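PDB 1UV4: arabinan-endo 1,5-alpha-l-arabinase from Bacillus subtilis, which catalyses the internal cleavage of alpha-(1->5)-L-arabinofuranosyl linkages in linear and branched arabinan, a step in plant cell-wall degradation. Local coordinates for residues N127-I132 against G154-K159; L119-T124 against L146-F151. All blocks are in the same frame, centred on the assembly; numbering follows the deposited sequence.

How the contacts relate
Both contacts meet on one sheet of the propeller, the one holding strands 144-148 and 155-160, and their centres lie only 5 Å apart. Contact 2 is the buried one: strand 115-123, the outermost strand of the preceding sheet, packs purely apolar side chains against strand 144-148. Contact 1 is partly buried and more polar. There the loop leading from strand 115-123 to strand 135-138 lies against the start of strand 155-160 through a lysine, a tyrosine and a bridging water. The segments alternate along the chain, and two probable backbone hydrogen bonds, Thr-158 O to Leu-146 N and Lys-156 N to Phe-148 O, tie the two strands together.

Contact 1: residues N127-I132 against G154-K159. With EDO (1,2-ethanediol), chain F.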
ATOM      1  N   ASN A 127      -7.461  17.626   9.292  1.00 12.51           N
ATOM      2  CA  ASN A 127      -6.664  16.541   9.860  1.00 12.94           C
ATOM      3  C   ASN A 127      -5.191  16.740   9.556  1.00 13.85           C
ATOM      4  O   ASN A 127      -4.815  17.366   8.559  1.00 14.53           O
ATOM      5  CB  ASN A 127      -7.104  15.195   9.316  1.00 12.57           C
ATOM      6  CG  ASN A 127      -8.531  14.848   9.709  1.00 11.56           C
ATOM      7  OD1 ASN A 127      -9.431  14.802   8.849  1.00 14.11           O
ATOM      8  ND2 ASN A 127      -8.778  14.664  10.991  1.00 13.12           N
ATOM      9  N   ASN A 128      -4.359  16.233  10.454  1.00 13.75           N
ATOM     10  CA  ASN A 128      -2.908  16.198  10.282  1.00 14.40           C
ATOM     11  C   ASN A 128      -2.409  14.887   9.599  1.00 13.71           C
ATOM     12  O   ASN A 128      -1.310  14.414   9.855  1.00 14.61           O
ATOM     13  CB  ASN A 128      -2.198  16.415  11.665  1.00 14.03           C
ATOM     14  CG  ASN A 128      -2.328  15.168  12.650  1.00 18.73           C
ATOM     15  OD1 ASN A 128      -3.121  14.227  12.434  1.00 23.76           O
ATOM     16  ND2 ASN A 128      -1.516  15.175  13.722  1.00 25.51           N
ATOM     17  N   TYR A 129      -3.256  14.282   8.766  1.00 12.79           N
ATOM     18  CA  TYR A 129      -2.919  13.038   8.033  1.00 13.51           C
ATOM     19  C   TYR A 129      -3.773  12.966   6.772  1.00 14.37           C
ATOM     20  O   TYR A 129      -4.690  13.750   6.586  1.00 13.14           O
ATOM     21  CB  TYR A 129      -3.162  11.789   8.887  1.00 14.44           C
ATOM     22  CG  TYR A 129      -4.557  11.635   9.448  1.00 14.73           C
ATOM     23  CD1 TYR A 129      -5.619  11.120   8.702  1.00 17.23           C
ATOM     24  CD2 TYR A 129      -4.802  12.012  10.761  1.00 17.64           C
ATOM     25  CE1 TYR A 129      -6.900  10.965   9.288  1.00 16.89           C
ATOM     26  CE2 TYR A 129      -6.007  11.893  11.325  1.00 18.03           C
ATOM     27  CZ  TYR A 129      -7.066  11.390  10.601  1.00 18.08           C
ATOM     28  OH  TYR A 129      -8.282  11.233  11.254  1.00 19.51           O
ATOM     29  N   ASN A 130      -3.432  12.015   5.929  1.00 14.24           N
ATOM     30  CA  ASN A 130      -4.105  11.807   4.642  1.00 13.21           C
ATOM     31  C   ASN A 130      -4.583  10.365   4.580  1.00 13.24           C
ATOM     32  O   ASN A 130      -3.797   9.423   4.680  1.00 12.87           O
ATOM     33  CB  ASN A 130      -3.145  12.096   3.491  1.00 13.15           C
ATOM     34  CG  ASN A 130      -3.827  12.118   2.146  1.00 12.73           C
ATOM     35  OD1 ASN A 130      -5.051  12.164   2.045  1.00 13.27           O
ATOM     36  ND2 ASN A 130      -3.014  12.217   1.067  1.00 12.24           N
ATOM     37  N   ALA A 131      -5.891  10.200   4.405  1.00 12.96           N
ATOM     38  CA  ALA A 131      -6.510   8.872   4.346  1.00 12.72           C
ATOM     39  C   ALA A 131      -6.412   8.252   2.956  1.00 13.03           C
ATOM     40  O   ALA A 131      -7.396   8.133   2.223  1.00 12.98           O
ATOM     41  CB  ALA A 131      -7.994   8.927   4.769  1.00 14.18           C
ATOM     42  N   ILE A 132      -5.180   7.865   2.646  1.00 12.69           N
ATOM     43  CA  ILE A 132      -4.858   7.081   1.479  1.00 12.39           C
ATOM     44  C   ILE A 132      -3.861   5.978   1.834  1.00 13.15           C
ATOM     45  O   ILE A 132      -3.297   5.915   2.920  1.00 13.42           O
ATOM     46  CB  ILE A 132      -4.325   7.967   0.314  1.00 12.15           C
ATOM     47  CG1 ILE A 132      -2.921   8.477   0.585  1.00 12.25           C
ATOM     48  CG2 ILE A 132      -5.273   9.113   0.015  1.00 12.96           C
ATOM     49  CD1 ILE A 132      -2.260   9.141  -0.571  1.00 13.39           C
ATOM     50  N   GLY A 154       2.125  11.576   8.808  1.00 13.25           N
ATOM     51  CA  GLY A 154       2.600  10.248   8.437  1.00 14.11           C
ATOM     52  C   GLY A 154       1.628   9.094   8.525  1.00 13.47           C
ATOM     53  O   GLY A 154       0.461   9.195   8.238  1.00 13.27           O
ATOM     54  N   ILE A 155       2.155   7.967   8.989  1.00 13.44           N
ATOM     55  CA  ILE A 155       1.470   6.683   9.003  1.00 13.33           C
ATOM     56  C   ILE A 155       0.708   6.431  10.285  1.00 12.78           C
ATOM     57  O   ILE A 155       1.220   6.608  11.391  1.00 13.96           O
ATOM     58  CB  ILE A 155       2.488   5.573   8.784  1.00 12.80           C
ATOM     59  CG1 ILE A 155       3.350   5.912   7.546  1.00 14.40           C
ATOM     60  CG2 ILE A 155       1.806   4.205   8.611  1.00 15.01           C
ATOM     61  CD1 ILE A 155       2.662   6.118   6.276  1.00 16.30           C
ATOM     62  N   LYS A 156      -0.571   6.072  10.068  1.00 12.57           N
ATOM     63  CA  LYS A 156      -1.525   5.822  11.140  1.00 12.48           C
ATOM     64  C   LYS A 156      -1.946   4.358  11.122  1.00 13.27           C
ATOM     65  O   LYS A 156      -1.799   3.681  10.122  1.00 13.43           O
ATOM     66  CB  LYS A 156      -2.735   6.700  10.976  1.00 14.52           C
ATOM     67  CG  LYS A 156      -2.448   8.212  10.840  1.00 14.22           C
ATOM     68  CD  LYS A 156      -1.641   8.783  11.986  1.00 14.00           C
ATOM     69  CE  LYS A 156      -1.247  10.200  11.750  1.00 12.35           C
ATOM     70  NZ  LYS A 156      -0.507  10.744  12.924  1.00 14.36           N
ATOM     71  N   LEU A 157      -2.526   3.942  12.238  1.00 13.03           N
ATOM     72  CA  LEU A 157      -2.933   2.560  12.484  1.00 13.11           C
ATOM     73  C   LEU A 157      -4.204   2.512  13.341  1.00 13.49           C
ATOM     74  O   LEU A 157      -4.296   3.199  14.321  1.00 14.20           O
ATOM     75  CB  LEU A 157      -1.811   1.812  13.175  1.00 14.36           C
ATOM     76  CG  LEU A 157      -2.058   0.372  13.577  1.00 14.00           C
ATOM     77  CD1 LEU A 157      -2.062  -0.522  12.378  1.00 15.50           C
ATOM     78  CD2 LEU A 157      -1.022  -0.080  14.631  1.00 16.04           C
ATOM     79  N   THR A 158      -5.178   1.706  12.907  1.00 13.94           N
ATOM     80  CA  THR A 158      -6.354   1.448  13.702  1.00 13.20           C
ATOM     81  C   THR A 158      -6.659  -0.055  13.679  1.00 12.48           C
ATOM     82  O   THR A 158      -6.479  -0.735  12.672  1.00 13.91           O
ATOM     83  CB  THR A 158      -7.574   2.255  13.187  1.00 13.81           C
ATOM     84  OG1 THR A 158      -8.739   1.958  13.962  1.00 13.40           O
ATOM     85  CG2 THR A 158      -7.894   1.894  11.745  1.00 15.07           C
ATOM     86  N   LYS A 159      -7.216  -0.514  14.775  1.00 12.19           N
ATOM     87  CA  LYS A 159      -7.797  -1.854  14.836  1.00 12.04           C
ATOM     88  C   LYS A 159      -9.053  -1.821  13.980  1.00 12.19           C
ATOM     89  O   LYS A 159      -9.698  -0.756  13.769  1.00 12.45           O
ATOM     90  CB  LYS A 159      -8.120  -2.269  16.276  1.00 13.14           C
ATOM     91  CG  LYS A 159      -8.488  -3.743  16.473  1.00 15.34           C
ATOM     92  CD  LYS A 159      -8.478  -4.110  17.972  1.00 17.20           C
ATOM     93  CE  LYS A 159      -9.127  -5.458  18.210  1.00 20.42           C
ATOM     94  NZ  LYS A 159      -8.365  -6.558  17.675  1.00 23.09           N
TER
HETATM   95  C1  EDO F1296      -3.117   9.706  16.788  1.00 34.14           C
HETATM   96  O1  EDO F1296      -1.896   9.146  17.229  1.00 31.82           O
HETATM   97  C2  EDO F1296      -3.159   9.687  15.281  1.00 36.61           C
HETATM   98  O2  EDO F1296      -2.921  10.985  14.797  1.00 32.44           O
HETATM   99  O   HOH W   1      -0.780  10.908   6.450  1.00 16.65           O
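Two torsions bring Lys-156 and Tyr-129 together: the lysine chain bends at chi2 (-56°) before running straight to its amine, and chi1 of Tyr-129 (56°) puts CG between the backbone N and the carbonyl carbon. The side chains cross at about a right angle. Lys-156 CE comes to 3.8 Å from Tyr-129 CB, a touch between saturated carbons, and approaches the ring itself only obliquely. From two residues earlier in the loop, Asn-127 CB is centred over one face of the ring, 3.9 Å above its plane. Asn-128 OD1 stays 4.4 Å from Lys-156 NZ, too far for a bond. The amine is instead held by Ser-153 OG and Ser-173 OG, and it also donates to O2 of a 1,2-ethanediol, probably from the crystallisation liquor, with NZ and O2 3.1 Å apart.

In the five-bladed propeller of family 43, residues 127-132 belong to the passage from one blade to the next, and Gly-154 stands just before strand 155-160 of the following blade. A water joins the two backbones: Asn-130 N donates to it over 2.9 Å, and it is hydrogen-bonded to Gly-154 O at 2.8 Å. Beyond Asn-130 the chain makes an inverse gamma turn centred on Ala-131, closed by a weak bond from Ile-132 N to Asn-130 O. By similarity, Asn-130, Ala-131 and Ile-132 line the substrate site, and Tyr-129 lies about 5 Å, side chain to side chain, from Trp-152 of the same site.

Contact 2: residues L119-T124 against L146-F151; sequences LVIRST and LAFGSF
Ile-121 lies against the ring of Phe-148 by two branches of its side chain. Its CD1 touches Phe-148 CZ at 3.8 Å, while its CG2 sits over one face, 4.1 Å above the plane and offset toward the rim. With chi1 near 68°, Phe-148 CG is wedged over its own backbone, and the ring crosses the isoleucine at about a right angle. Beside this pair, Val-120 CG1 meets Leu-146 CD2 at 3.7 Å. Neighbouring residues 120 and 121 can both point across because they face Ile-101 together in a classic beta bulge, at a corner of strand 115-123. Ile-101, on the inner strand 99-106 of the same blade, also packs on Phe-148, so two strands of one blade bear on the next.

Past this cluster the segments part. The side chain of Ser-123 comes no nearer than 6.3 Å to residues 146-151, and its OG is bonded instead to Asn-97 O and Ala-131 N. Arg-122, partly exposed, has its CB directed away from the other segment and packs on Tyr-65. In the other segment, Ser-150 and Phe-151 diverge, and by similarity both belong to the substrate site.

The closest CA atoms, those of Val-120 and Leu-146, are 9.5 Å apart, too far for backbone pairing. Blade therefore meets blade here through a few apolar side chains in van der Waals contact, consistent with an interface that owes more to the exclusion of water than to directional bonds.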
ATOM      1  N   LEU A 119     -17.543   3.503   3.332  1.00 12.41           N
ATOM      2  CA  LEU A 119     -16.444   4.258   3.885  1.00 13.68           C
ATOM      3  C   LEU A 119     -15.729   3.521   4.998  1.00 14.05           C
ATOM      4  O   LEU A 119     -16.395   2.964   5.859  1.00 13.41           O
ATOM      5  CB  LEU A 119     -16.959   5.599   4.420  1.00 13.56           C
ATOM      6  CG  LEU A 119     -15.949   6.497   5.183  1.00 14.82           C
ATOM      7  CD1 LEU A 119     -14.982   7.059   4.243  1.00 13.57           C
ATOM      8  CD2 LEU A 119     -16.652   7.596   5.971  1.00 16.55           C
ATOM      9  N   VAL A 120     -14.390   3.551   4.954  1.00 12.59           N
ATOM     10  CA  VAL A 120     -13.538   3.007   6.026  1.00 13.79           C
ATOM     11  C   VAL A 120     -13.099   4.146   6.977  1.00 12.04           C
ATOM     12  O   VAL A 120     -13.436   4.144   8.168  1.00 12.90           O
ATOM     13  CB  VAL A 120     -12.373   2.259   5.415  1.00 13.33           C
ATOM     14  CG1 VAL A 120     -11.470   1.737   6.516  1.00 14.92           C
ATOM     15  CG2 VAL A 120     -12.892   1.110   4.559  1.00 13.25           C
ATOM     16  N   ILE A 121     -12.425   5.143   6.409  1.00 13.64           N
ATOM     17  CA  ILE A 121     -11.984   6.324   7.148  1.00 13.26           C
ATOM     18  C   ILE A 121     -11.714   7.405   6.135  1.00 13.05           C
ATOM     19  O   ILE A 121     -11.293   7.125   4.990  1.00 14.44           O
ATOM     20  CB  ILE A 121     -10.735   5.974   8.006  1.00 12.95           C
ATOM     21  CG1 ILE A 121     -10.385   7.090   9.001  1.00 15.09           C
ATOM     22  CG2 ILE A 121      -9.564   5.576   7.119  1.00 15.56           C
ATOM     23  CD1 ILE A 121      -9.451   6.676  10.051  1.00 16.08           C
ATOM     24  N   ARG A 122     -11.910   8.649   6.538  1.00 12.88           N
ATOM     25  CA  ARG A 122     -11.619   9.784   5.661  1.00 13.35           C
ATOM     26  C   ARG A 122     -10.717  10.809   6.396  1.00 12.58           C
ATOM     27  O   ARG A 122     -10.485  10.738   7.632  1.00 14.04           O
ATOM     28  CB  ARG A 122     -12.895  10.372   5.062  1.00 14.41           C
ATOM     29  CG  ARG A 122     -13.940  10.802   6.043  1.00 16.69           C
ATOM     30  CD  ARG A 122     -13.611  11.982   6.850  1.00 17.56           C
ATOM     31  NE  ARG A 122     -14.861  12.459   7.471  1.00 19.54           N
ATOM     32  CZ  ARG A 122     -15.697  13.350   6.956  1.00 23.04           C
ATOM     33  NH1 ARG A 122     -15.436  13.971   5.813  1.00 23.88           N
ATOM     34  NH2 ARG A 122     -16.794  13.652   7.638  1.00 23.54           N
ATOM     35  N   SER A 123     -10.227  11.752   5.606  1.00 13.82           N
ATOM     36  CA  SER A 123      -9.478  12.881   6.109  1.00 12.26           C
ATOM     37  C   SER A 123      -9.947  14.188   5.430  1.00 13.32           C
ATOM     38  O   SER A 123     -10.477  14.150   4.317  1.00 13.53           O
ATOM     39  CB  SER A 123      -7.969  12.712   5.856  1.00 12.41           C
ATOM     40  OG  SER A 123      -7.688  12.504   4.478  1.00 13.89           O
ATOM     41  N   THR A 124      -9.797  15.327   6.117  1.00 12.13           N
ATOM     42  CA  THR A 124     -10.036  16.639   5.551  1.00 12.84           C
ATOM     43  C   THR A 124      -8.857  17.523   5.837  1.00 12.56           C
ATOM     44  O   THR A 124      -7.917  17.106   6.498  1.00 11.53           O
ATOM     45  CB  THR A 124     -11.302  17.322   6.169  1.00 12.90           C
ATOM     46  OG1 THR A 124     -11.073  17.664   7.551  1.00 14.21           O
ATOM     47  CG2 THR A 124     -12.548  16.409   6.129  1.00 14.92           C
ATOM     48  N   LEU A 146      -5.742  -1.932  10.328  1.00 12.49           N
ATOM     49  CA  LEU A 146      -5.510  -1.151   9.082  1.00 13.24           C
ATOM     50  C   LEU A 146      -4.462  -0.067   9.318  1.00 13.84           C
ATOM     51  O   LEU A 146      -4.607   0.745  10.233  1.00 13.70           O
ATOM     52  CB  LEU A 146      -6.802  -0.478   8.612  1.00 13.66           C
ATOM     53  CG  LEU A 146      -6.735   0.234   7.234  1.00 16.14           C
ATOM     54  CD1 LEU A 146      -6.784  -0.760   6.120  1.00 18.35           C
ATOM     55  CD2 LEU A 146      -7.880   1.302   7.157  1.00 19.22           C
ATOM     56  N   ALA A 147      -3.417  -0.077   8.497  1.00 14.13           N
ATOM     57  CA  ALA A 147      -2.459   1.045   8.462  1.00 13.24           C
ATOM     58  C   ALA A 147      -2.727   1.871   7.206  1.00 13.97           C
ATOM     59  O   ALA A 147      -3.271   1.403   6.212  1.00 14.36           O
ATOM     60  CB  ALA A 147      -1.070   0.543   8.489  1.00 14.30           C
ATOM     61  N   PHE A 148      -2.387   3.146   7.277  1.00 14.19           N
ATOM     62  CA  PHE A 148      -2.528   4.035   6.127  1.00 13.84           C
ATOM     63  C   PHE A 148      -1.731   5.299   6.343  1.00 13.42           C
ATOM     64  O   PHE A 148      -1.192   5.561   7.381  1.00 14.22           O
ATOM     65  CB  PHE A 148      -4.002   4.365   5.844  1.00 13.35           C
ATOM     66  CG  PHE A 148      -4.654   5.220   6.907  1.00 13.98           C
ATOM     67  CD1 PHE A 148      -5.282   4.626   7.987  1.00 14.28           C
ATOM     68  CD2 PHE A 148      -4.589   6.599   6.852  1.00 14.31           C
ATOM     69  CE1 PHE A 148      -5.859   5.381   8.946  1.00 15.94           C
ATOM     70  CE2 PHE A 148      -5.171   7.378   7.841  1.00 14.67           C
ATOM     71  CZ  PHE A 148      -5.813   6.759   8.889  1.00 14.55           C
ATOM     72  N   GLY A 149      -1.630   6.077   5.290  1.00 14.55           N
ATOM     73  CA  GLY A 149      -1.092   7.433   5.340  1.00 13.93           C
ATOM     74  C   GLY A 149      -0.152   7.821   4.222  1.00 13.31           C
ATOM     75  O   GLY A 149       0.418   7.000   3.516  1.00 14.16           O
ATOM     76  N   SER A 150       0.041   9.129   4.106  1.00 13.00           N
ATOM     77  CA  SER A 150       0.904   9.775   3.140  1.00 13.68           C
ATOM     78  C   SER A 150       1.046  11.235   3.523  1.00 12.71           C
ATOM     79  O   SER A 150       0.052  11.973   3.545  1.00 14.47           O
ATOM     80  CB  SER A 150       0.287   9.685   1.765  1.00 12.02           C
ATOM     81  OG  SER A 150       1.093  10.317   0.785  1.00 13.52           O
ATOM     82  N   PHE A 151       2.269  11.647   3.800  1.00 12.61           N
ATOM     83  CA  PHE A 151       2.605  13.050   4.095  1.00 12.94           C
ATOM     84  C   PHE A 151       1.904  13.537   5.357  1.00 12.30           C
ATOM     85  O   PHE A 151       1.395  12.731   6.147  1.00 13.35           O
ATOM     86  CB  PHE A 151       2.414  13.954   2.848  1.00 11.70           C
ATOM     87  CG  PHE A 151       3.565  13.906   1.904  1.00 12.57           C
ATOM     88  CD1 PHE A 151       3.710  12.869   1.005  1.00 14.80           C
ATOM     89  CD2 PHE A 151       4.580  14.852   1.988  1.00 12.44           C
ATOM     90  CE1 PHE A 151       4.792  12.843   0.138  1.00 14.87           C
ATOM     91  CE2 PHE A 151       5.675  14.827   1.108  1.00 14.56           C
ATOM     92  CZ  PHE A 151       5.775  13.814   0.196  1.00 15.19           C
TER